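Local coordinates for glycosyl transferase family 9 (Veillonella parvula, PDB 3TOV), which is a family 9 glycosyltransferase of the GT-B clan that, as in heptosyltransferases, probably transfers a sugar from an activated donor to an acceptor, at residues Val13-His18 and Ile41-Asp46; Leu24-Leu29 and Ser158-Glu163. One frame throughout, in Å; residues are numbered along the deposited sequence.

Both contacts are buried, and they share the first helical connection of the N-terminal domain. Contact 1 lies within the parallel sheet of that domain, where strand 10-14 and the loop after it run beside strand 40-46. Contact 2, whose centre is about 13 Å from that of contact 1, sets the start of helix 26-35 against the loop that leads toward the second domain. The chemistry differs accordingly: backbone hydrogen bonds dominate contact 1, whereas contact 2 is mainly apolar, with one weak polar bond. Segment 24-29 links them: Leu-29 packs on Tyr-43, and Thr-25, just before helix 26-35, meets the end of the same tyrosine.

Contact 1 of 2, residues Val13-His18 and Ile41-Asp46; sequences VTFLMH and ITYVID
Val-13 and Tyr-43 pair as parallel strands, as do Thr-14 and Val-44, and three backbone hydrogen bonds join the two segments. Val-13 N donates to Thr-42 O at 2.9 Å, approaching that carbonyl almost end-on, at a C=O...N angle of 168°. Val-44 N answers with a weak, bent bond to Val-13 O, the N-H...O angle being 127°. The pairing carries on past the end of strand 10-14, where Phe-15 N reaches Val-44 O at 3.3 Å, tilted from the carbonyl plane. Beyond this bond, Ile-45 CA makes a nearly straight CA-H...O contact with Phe-15 O (3.4 Å).

Side-chain packing occupies both faces of the sheet. On the face of Val-13 and Tyr-43, the tyrosine ring reaches forward beside the first strand, with Val-13 CB 4.5 Å from Tyr-43 CD1. Its CG is anti to the backbone N (chi1 -159°), an orientation shared by Phe-15, and the two aromatic side chains run alongside each other in the same direction. The end of the tyrosine comes up to Phe-15, with Tyr-43 OH 3.7 Å from Phe-15 CB. Elsewhere, Leu-16 brings its CD2 branch back over the backbone of Val-44 and Ile-45, 4.2 Å from Val-44 CG1.

Polar ends are satisfied by neighbouring elements: Thr-14 OG1 hydrogen-bonds Asn-95 OD1 at the end of strand 92-95, and Tyr-43 OH probably hydrogen-bonds the Thr-25 hydroxyl. Val-22 of helix 19-23 covers Phe-15, Tyr-43 and Ile-45 together. Strands 10-14 and 40-46, with helices 19-23 and 26-35 between them, form the opening beta-alpha-beta crossover of a Rossmann-like domain, the N-terminal half of the GT-B fold.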
ATOM      1  N   VAL A  13     -14.580  -5.299  10.925  1.00 52.82           N
ATOM      2  CA  VAL A  13     -13.133  -5.385  10.864  1.00 50.51           C
ATOM      3  C   VAL A  13     -12.557  -4.052  11.313  1.00 53.06           C
ATOM      4  O   VAL A  13     -12.954  -2.999  10.832  1.00 57.78           O
ATOM      5  CB  VAL A  13     -12.648  -5.735   9.447  1.00 46.85           C
ATOM      6  CG1 VAL A  13     -11.125  -5.964   9.416  1.00 37.12           C
ATOM      7  CG2 VAL A  13     -13.383  -6.962   8.956  1.00 50.21           C
ATOM      8  N   THR A  14     -11.629  -4.106  12.252  1.00 47.91           N
ATOM      9  CA  THR A  14     -11.037  -2.907  12.786  1.00 48.13           C
ATOM     10  C   THR A  14      -9.566  -2.866  12.417  1.00 53.49           C
ATOM     11  O   THR A  14      -8.784  -3.703  12.867  1.00 54.76           O
ATOM     12  CB  THR A  14     -11.161  -2.890  14.293  1.00 48.69           C
ATOM     13  OG1 THR A  14     -10.395  -3.972  14.838  1.00 52.62           O
ATOM     14  CG2 THR A  14     -12.593  -3.081  14.668  1.00 50.34           C
ATOM     15  N   PHE A  15      -9.210  -1.891  11.582  1.00 52.73           N
ATOM     16  CA  PHE A  15      -7.828  -1.607  11.230  1.00 45.68           C
ATOM     17  C   PHE A  15      -7.645  -0.079  11.078  1.00 52.09           C
ATOM     18  O   PHE A  15      -8.171   0.540  10.147  1.00 58.36           O
ATOM     19  CB  PHE A  15      -7.466  -2.349   9.950  1.00 45.54           C
ATOM     20  CG  PHE A  15      -5.994  -2.519   9.744  1.00 54.78           C
ATOM     21  CD1 PHE A  15      -5.249  -3.294  10.607  1.00 58.38           C
ATOM     22  CD2 PHE A  15      -5.355  -1.910   8.675  1.00 63.66           C
ATOM     23  CE1 PHE A  15      -3.881  -3.451  10.413  1.00 65.14           C
ATOM     24  CE2 PHE A  15      -3.990  -2.065   8.475  1.00 67.37           C
ATOM     25  CZ  PHE A  15      -3.252  -2.837   9.346  1.00 64.51           C
ATOM     26  N   LEU A  16      -6.927   0.537  12.010  1.00 46.85           N
ATOM     27  CA  LEU A  16      -6.693   1.968  11.935  1.00 52.34           C
ATOM     28  C   LEU A  16      -5.231   2.312  11.661  1.00 57.29           C
ATOM     29  O   LEU A  16      -4.690   3.237  12.263  1.00 64.96           O
ATOM     30  CB  LEU A  16      -7.144   2.643  13.231  1.00 54.04           C
ATOM     31  CG  LEU A  16      -8.616   2.439  13.553  1.00 53.68           C
ATOM     32  CD1 LEU A  16      -9.060   3.324  14.709  1.00 51.41           C
ATOM     33  CD2 LEU A  16      -9.435   2.729  12.314  1.00 53.86           C
HETATM   34  N   MSE A  17      -4.594   1.582  10.755  1.00 54.84           N
HETATM   35  CA  MSE A  17      -3.191   1.830  10.460  1.00 55.57           C
HETATM   36  C   MSE A  17      -2.980   2.744   9.257  1.00 64.52           C
HETATM   37  O   MSE A  17      -3.857   3.521   8.874  1.00 70.63           O
HETATM   38  CB  MSE A  17      -2.422   0.526  10.289  1.00 51.70           C
HETATM   39  CG  MSE A  17      -2.358  -0.317  11.567  1.00 57.72           C
HETATM   40 SE   MSE A  17      -1.177  -1.901  11.499  0.41 39.03          SE
HETATM   41  CE  MSE A  17       0.537  -0.963  11.652  1.00 33.56           C
ATOM     42  N   HIS A  18      -1.794   2.648   8.677  1.00 62.19           N
ATOM     43  CA  HIS A  18      -1.337   3.613   7.700  1.00 56.55           C
ATOM     44  C   HIS A  18      -1.593   3.161   6.267  1.00 61.32           C
ATOM     45  O   HIS A  18      -1.881   1.994   6.023  1.00 68.81           O
ATOM     46  CB  HIS A  18       0.138   3.870   7.939  1.00 57.91           C
ATOM     47  CG  HIS A  18       0.400   4.764   9.109  1.00 70.75           C
ATOM     48  ND1 HIS A  18      -0.594   5.494   9.721  1.00 75.60           N
ATOM     49  CD2 HIS A  18       1.545   5.055   9.772  1.00 75.59           C
ATOM     50  CE1 HIS A  18      -0.074   6.199  10.712  1.00 78.18           C
ATOM     51  NE2 HIS A  18       1.222   5.952  10.762  1.00 76.39           N
ATOM     52  N   ILE A  41     -20.610  -7.276   5.993  1.00 56.29           N
ATOM     53  CA  ILE A  41     -19.272  -6.944   6.441  1.00 55.44           C
ATOM     54  C   ILE A  41     -19.092  -5.449   6.499  1.00 58.38           C
ATOM     55  O   ILE A  41     -19.485  -4.744   5.575  1.00 64.06           O
ATOM     56  CB  ILE A  41     -18.211  -7.532   5.503  1.00 51.25           C
ATOM     57  CG1 ILE A  41     -18.269  -9.064   5.537  1.00 57.93           C
ATOM     58  CG2 ILE A  41     -16.849  -7.034   5.906  1.00 43.49           C
ATOM     59  CD1 ILE A  41     -17.485  -9.767   4.438  1.00 59.68           C
ATOM     60  N   THR A  42     -18.496  -4.964   7.582  1.00 55.67           N
ATOM     61  CA  THR A  42     -18.217  -3.541   7.697  1.00 59.29           C
ATOM     62  C   THR A  42     -16.774  -3.275   8.149  1.00 60.71           C
ATOM     63  O   THR A  42     -16.266  -3.939   9.057  1.00 55.82           O
ATOM     64  CB  THR A  42     -19.268  -2.810   8.579  1.00 63.14           C
ATOM     65  OG1 THR A  42     -18.608  -2.036   9.582  1.00 63.74           O
ATOM     66  CG2 THR A  42     -20.221  -3.807   9.242  1.00 64.98           C
ATOM     67  N   TYR A  43     -16.130  -2.310   7.482  1.00 61.13           N
ATOM     68  CA  TYR A  43     -14.727  -1.942   7.706  1.00 48.75           C
ATOM     69  C   TYR A  43     -14.591  -0.621   8.445  1.00 44.10           C
ATOM     70  O   TYR A  43     -15.396   0.283   8.269  1.00 49.69           O
ATOM     71  CB  TYR A  43     -14.031  -1.773   6.368  1.00 50.62           C
ATOM     72  CG  TYR A  43     -12.513  -1.896   6.398  1.00 55.72           C
ATOM     73  CD1 TYR A  43     -11.896  -3.049   5.944  1.00 57.03           C
ATOM     74  CD2 TYR A  43     -11.702  -0.853   6.843  1.00 55.77           C
ATOM     75  CE1 TYR A  43     -10.531  -3.182   5.940  1.00 57.87           C
ATOM     76  CE2 TYR A  43     -10.324  -0.976   6.848  1.00 55.50           C
ATOM     77  CZ  TYR A  43      -9.745  -2.154   6.389  1.00 59.43           C
ATOM     78  OH  TYR A  43      -8.378  -2.339   6.366  1.00 58.45           O
ATOM     79  N   VAL A  44     -13.538  -0.498   9.240  1.00 39.05           N
ATOM     80  CA  VAL A  44     -13.297   0.712  10.004  1.00 43.75           C
ATOM     81  C   VAL A  44     -11.845   1.206   9.868  1.00 54.29           C
ATOM     82  O   VAL A  44     -10.948   0.679  10.532  1.00 46.56           O
ATOM     83  CB  VAL A  44     -13.623   0.466  11.476  1.00 41.81           C
ATOM     84  CG1 VAL A  44     -13.543   1.757  12.269  1.00 45.24           C
ATOM     85  CG2 VAL A  44     -15.011  -0.157  11.597  1.00 39.38           C
ATOM     86  N   ILE A  45     -11.632   2.206   9.000  1.00 64.93           N
ATOM     87  CA  ILE A  45     -10.328   2.874   8.843  1.00 70.62           C
ATOM     88  C   ILE A  45     -10.291   4.218   9.541  1.00 73.50           C
ATOM     89  O   ILE A  45     -11.251   4.632  10.197  1.00 68.08           O
ATOM     90  CB  ILE A  45      -9.983   3.265   7.370  1.00 68.10           C
ATOM     91  CG1 ILE A  45     -11.160   3.027   6.431  1.00 72.11           C
ATOM     92  CG2 ILE A  45      -8.656   2.685   6.913  1.00 64.29           C
ATOM     93  CD1 ILE A  45     -12.228   4.114   6.581  1.00 77.00           C
ATOM     94  N   ASP A  46      -9.169   4.907   9.335  1.00 74.35           N
ATOM     95  CA  ASP A  46      -8.961   6.265   9.806  1.00 73.90           C
ATOM     96  C   ASP A  46      -9.347   7.254   8.708  1.00 72.97           C
ATOM     97  O   ASP A  46      -8.983   7.075   7.549  1.00 70.18           O
ATOM     98  CB  ASP A  46      -7.503   6.442  10.239  1.00 78.15           C
ATOM     99  CG  ASP A  46      -6.915   7.768   9.797  1.00 87.11           C
ATOM    100  OD1 ASP A  46      -6.898   8.730  10.602  1.00 92.53           O
ATOM    101  OD2 ASP A  46      -6.459   7.840   8.639  1.00 87.07           O
TER

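Contact 2 of 2, residues Leu24-Leu29 and Ser158-Glu163; sequences LTTPFL and SGLHIE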
ATOM      1  N   LEU A  24      -2.661  -3.537   2.271  1.00 57.01           N
ATOM      2  CA  LEU A  24      -2.245  -4.920   2.489  1.00 57.16           C
ATOM      3  C   LEU A  24      -3.307  -5.779   3.170  1.00 59.26           C
ATOM      4  O   LEU A  24      -3.190  -7.002   3.207  1.00 66.11           O
ATOM      5  CB  LEU A  24      -0.960  -4.959   3.314  1.00 51.93           C
ATOM      6  CG  LEU A  24       0.271  -4.416   2.597  1.00 43.07           C
ATOM      7  CD1 LEU A  24       1.417  -4.278   3.563  1.00 40.49           C
ATOM      8  CD2 LEU A  24       0.617  -5.349   1.466  1.00 37.66           C
ATOM      9  N   THR A  25      -4.331  -5.140   3.727  1.00 52.55           N
ATOM     10  CA  THR A  25      -5.434  -5.871   4.338  1.00 49.17           C
ATOM     11  C   THR A  25      -6.478  -6.186   3.282  1.00 51.77           C
ATOM     12  O   THR A  25      -7.503  -6.808   3.566  1.00 56.94           O
ATOM     13  CB  THR A  25      -6.123  -5.061   5.446  1.00 46.78           C
ATOM     14  OG1 THR A  25      -6.813  -3.937   4.873  1.00 52.32           O
ATOM     15  CG2 THR A  25      -5.116  -4.579   6.465  1.00 44.26           C
ATOM     16  N   THR A  26      -6.215  -5.752   2.059  1.00 46.65           N
ATOM     17  CA  THR A  26      -7.232  -5.791   1.025  1.00 50.80           C
ATOM     18  C   THR A  26      -7.480  -7.185   0.401  1.00 52.41           C
ATOM     19  O   THR A  26      -8.623  -7.502   0.035  1.00 46.37           O
ATOM     20  CB  THR A  26      -6.970  -4.701  -0.040  1.00 55.09           C
ATOM     21  OG1 THR A  26      -8.221  -4.174  -0.496  1.00 67.20           O
ATOM     22  CG2 THR A  26      -6.161  -5.240  -1.212  1.00 48.84           C
ATOM     23  N   PRO A  27      -6.422  -8.020   0.292  1.00 58.10           N
ATOM     24  CA  PRO A  27      -6.555  -9.391  -0.217  1.00 55.79           C
ATOM     25  C   PRO A  27      -7.219 -10.306   0.821  1.00 50.28           C
ATOM     26  O   PRO A  27      -8.017 -11.186   0.485  1.00 48.57           O
ATOM     27  CB  PRO A  27      -5.098  -9.826  -0.437  1.00 53.29           C
ATOM     28  CG  PRO A  27      -4.281  -8.597  -0.346  1.00 50.97           C
ATOM     29  CD  PRO A  27      -5.014  -7.714   0.598  1.00 56.12           C
ATOM     30  N   PHE A  28      -6.860 -10.099   2.082  1.00 44.24           N
ATOM     31  CA  PHE A  28      -7.600 -10.662   3.201  1.00 48.31           C
ATOM     32  C   PHE A  28      -9.120 -10.392   3.088  1.00 54.85           C
ATOM     33  O   PHE A  28      -9.960 -11.253   3.393  1.00 55.40           O
ATOM     34  CB  PHE A  28      -7.025 -10.072   4.490  1.00 49.38           C
ATOM     35  CG  PHE A  28      -7.932 -10.173   5.673  1.00 52.56           C
ATOM     36  CD1 PHE A  28      -7.718 -11.137   6.640  1.00 56.10           C
ATOM     37  CD2 PHE A  28      -8.986  -9.291   5.831  1.00 54.37           C
ATOM     38  CE1 PHE A  28      -8.550 -11.225   7.741  1.00 58.37           C
ATOM     39  CE2 PHE A  28      -9.822  -9.378   6.928  1.00 55.24           C
ATOM     40  CZ  PHE A  28      -9.603 -10.345   7.886  1.00 55.40           C
ATOM     41  N   LEU A  29      -9.469  -9.193   2.641  1.00 51.55           N
ATOM     42  CA  LEU A  29     -10.868  -8.816   2.516  1.00 51.36           C
ATOM     43  C   LEU A  29     -11.577  -9.519   1.380  1.00 50.97           C
ATOM     44  O   LEU A  29     -12.813  -9.597   1.366  1.00 52.32           O
ATOM     45  CB  LEU A  29     -10.982  -7.323   2.295  1.00 54.75           C
ATOM     46  CG  LEU A  29     -11.075  -6.521   3.569  1.00 51.90           C
ATOM     47  CD1 LEU A  29     -11.099  -5.073   3.192  1.00 55.45           C
ATOM     48  CD2 LEU A  29     -12.337  -6.935   4.279  1.00 53.27           C
ATOM     49  N   SER A 158      -6.399 -12.399  -5.383  1.00 53.57           N
ATOM     50  CA  SER A 158      -5.861 -11.768  -6.590  1.00 47.66           C
ATOM     51  C   SER A 158      -5.136 -10.443  -6.348  1.00 53.23           C
ATOM     52  O   SER A 158      -5.259  -9.498  -7.123  1.00 50.41           O
ATOM     53  CB  SER A 158      -6.971 -11.554  -7.597  1.00 41.79           C
ATOM     54  OG  SER A 158      -8.156 -11.233  -6.912  1.00 42.35           O
ATOM     55  N   GLY A 159      -4.359 -10.386  -5.279  1.00 59.45           N
ATOM     56  CA  GLY A 159      -3.471  -9.265  -5.069  1.00 55.45           C
ATOM     57  C   GLY A 159      -4.174  -8.098  -4.434  1.00 52.42           C
ATOM     58  O   GLY A 159      -5.363  -8.167  -4.129  1.00 52.03           O
ATOM     59  N   LEU A 160      -3.412  -7.030  -4.221  1.00 54.67           N
ATOM     60  CA  LEU A 160      -3.947  -5.770  -3.726  1.00 52.74           C
ATOM     61  C   LEU A 160      -4.848  -5.105  -4.763  1.00 57.31           C
ATOM     62  O   LEU A 160      -4.685  -5.271  -5.982  1.00 56.17           O
ATOM     63  CB  LEU A 160      -2.815  -4.822  -3.364  1.00 45.67           C
ATOM     64  CG  LEU A 160      -1.580  -5.441  -2.722  1.00 37.80           C
ATOM     65  CD1 LEU A 160      -0.488  -4.391  -2.611  1.00 38.30           C
ATOM     66  CD2 LEU A 160      -1.895  -6.007  -1.367  1.00 34.93           C
ATOM     67  N   HIS A 161      -5.794  -4.329  -4.262  1.00 63.44           N
ATOM     68  CA  HIS A 161      -6.831  -3.765  -5.103  1.00 68.73           C
ATOM     69  C   HIS A 161      -7.338  -2.450  -4.516  1.00 60.31           C
ATOM     70  O   HIS A 161      -7.555  -2.336  -3.312  1.00 54.54           O
ATOM     71  CB  HIS A 161      -7.981  -4.764  -5.218  1.00 74.37           C
ATOM     72  CG  HIS A 161      -9.100  -4.299  -6.087  1.00 88.00           C
ATOM     73  ND1 HIS A 161     -10.425  -4.476  -5.751  1.00 93.65           N
ATOM     74  CD2 HIS A 161      -9.096  -3.667  -7.285  1.00 98.82           C
ATOM     75  CE1 HIS A 161     -11.190  -3.972  -6.703  1.00100.12           C
ATOM     76  NE2 HIS A 161     -10.408  -3.474  -7.644  1.00104.11           N
ATOM     77  N   ILE A 162      -7.490  -1.444  -5.363  1.00 54.07           N
ATOM     78  CA  ILE A 162      -8.232  -0.263  -4.970  1.00 49.86           C
ATOM     79  C   ILE A 162      -9.155   0.070  -6.105  1.00 55.03           C
ATOM     80  O   ILE A 162      -8.715   0.215  -7.249  1.00 53.44           O
ATOM     81  CB  ILE A 162      -7.349   0.931  -4.669  1.00 49.10           C
ATOM     82  CG1 ILE A 162      -6.445   0.622  -3.480  1.00 49.76           C
ATOM     83  CG2 ILE A 162      -8.216   2.133  -4.346  1.00 51.33           C
ATOM     84  CD1 ILE A 162      -5.645   1.814  -2.994  1.00 49.32           C
ATOM     85  N   GLU A 163     -10.443   0.146  -5.790  1.00 61.89           N
ATOM     86  CA  GLU A 163     -11.457   0.362  -6.803  1.00 66.97           C
ATOM     87  C   GLU A 163     -11.560   1.851  -6.981  1.00 65.80           C
ATOM     88  O   GLU A 163     -11.795   2.562  -6.007  1.00 70.33           O
ATOM     89  CB  GLU A 163     -12.790  -0.205  -6.332  1.00 73.00           C
ATOM     90  CG  GLU A 163     -13.800  -0.421  -7.427  1.00 82.91           C
ATOM     91  CD  GLU A 163     -13.376  -1.505  -8.391  1.00 96.62           C
ATOM     92  OE1 GLU A 163     -13.946  -2.618  -8.323  1.00 95.32           O
ATOM     93  OE2 GLU A 163     -12.469  -1.239  -9.216  1.00107.20           O
TER
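Leu-160 is the side chain that the loop 158-163 presses against the start of helix 26-35, and more of its surface is buried here than that of any other residue of the two segments. Its two torsions (chi1 -38°, chi2 172°) together bring the CD2 methyl over to the start of helix 26-35 and the residues leading into it. There CD2 meets Pro-27 CG at 3.7 Å and Leu-24 CD2 at 3.8 Å, so that one methyl touches both apolar partners. In each pair the side chains lie alongside each other and point the same way.

Thr-26 contributes in two ways. Its CG2 methyl rests on the loop backbone where Leu-160 passes into His-161, and is also 4.0 Å from Leu-160 CB. Its other branch, OG1, gives a weak hydrogen bond to His-161 O at 3.4 Å. The methyl and hydroxyl of a single threonine therefore follow the extended loop from one residue to the next.

Pro-27, in the first turn of the helix, adds its ring, whose CG touches Leu-160 and also approaches Gly-159 O at 4.0 Å.

Bonds near either end of the segment tie the loop down: Ser-158 N donates to the Glu-30 carboxylate farther along helix 26-35, and Ile-162 O accepts from Gln-279 NE2. Leu-160 also packs on Ile-23 of helix 19-23 and on His-274 and Ile-277 of helix 271-277. The loop thus runs between the first helices of the N-terminal sheet domain and a helix of the second, on its way from helix 139-149 to helix 166-178.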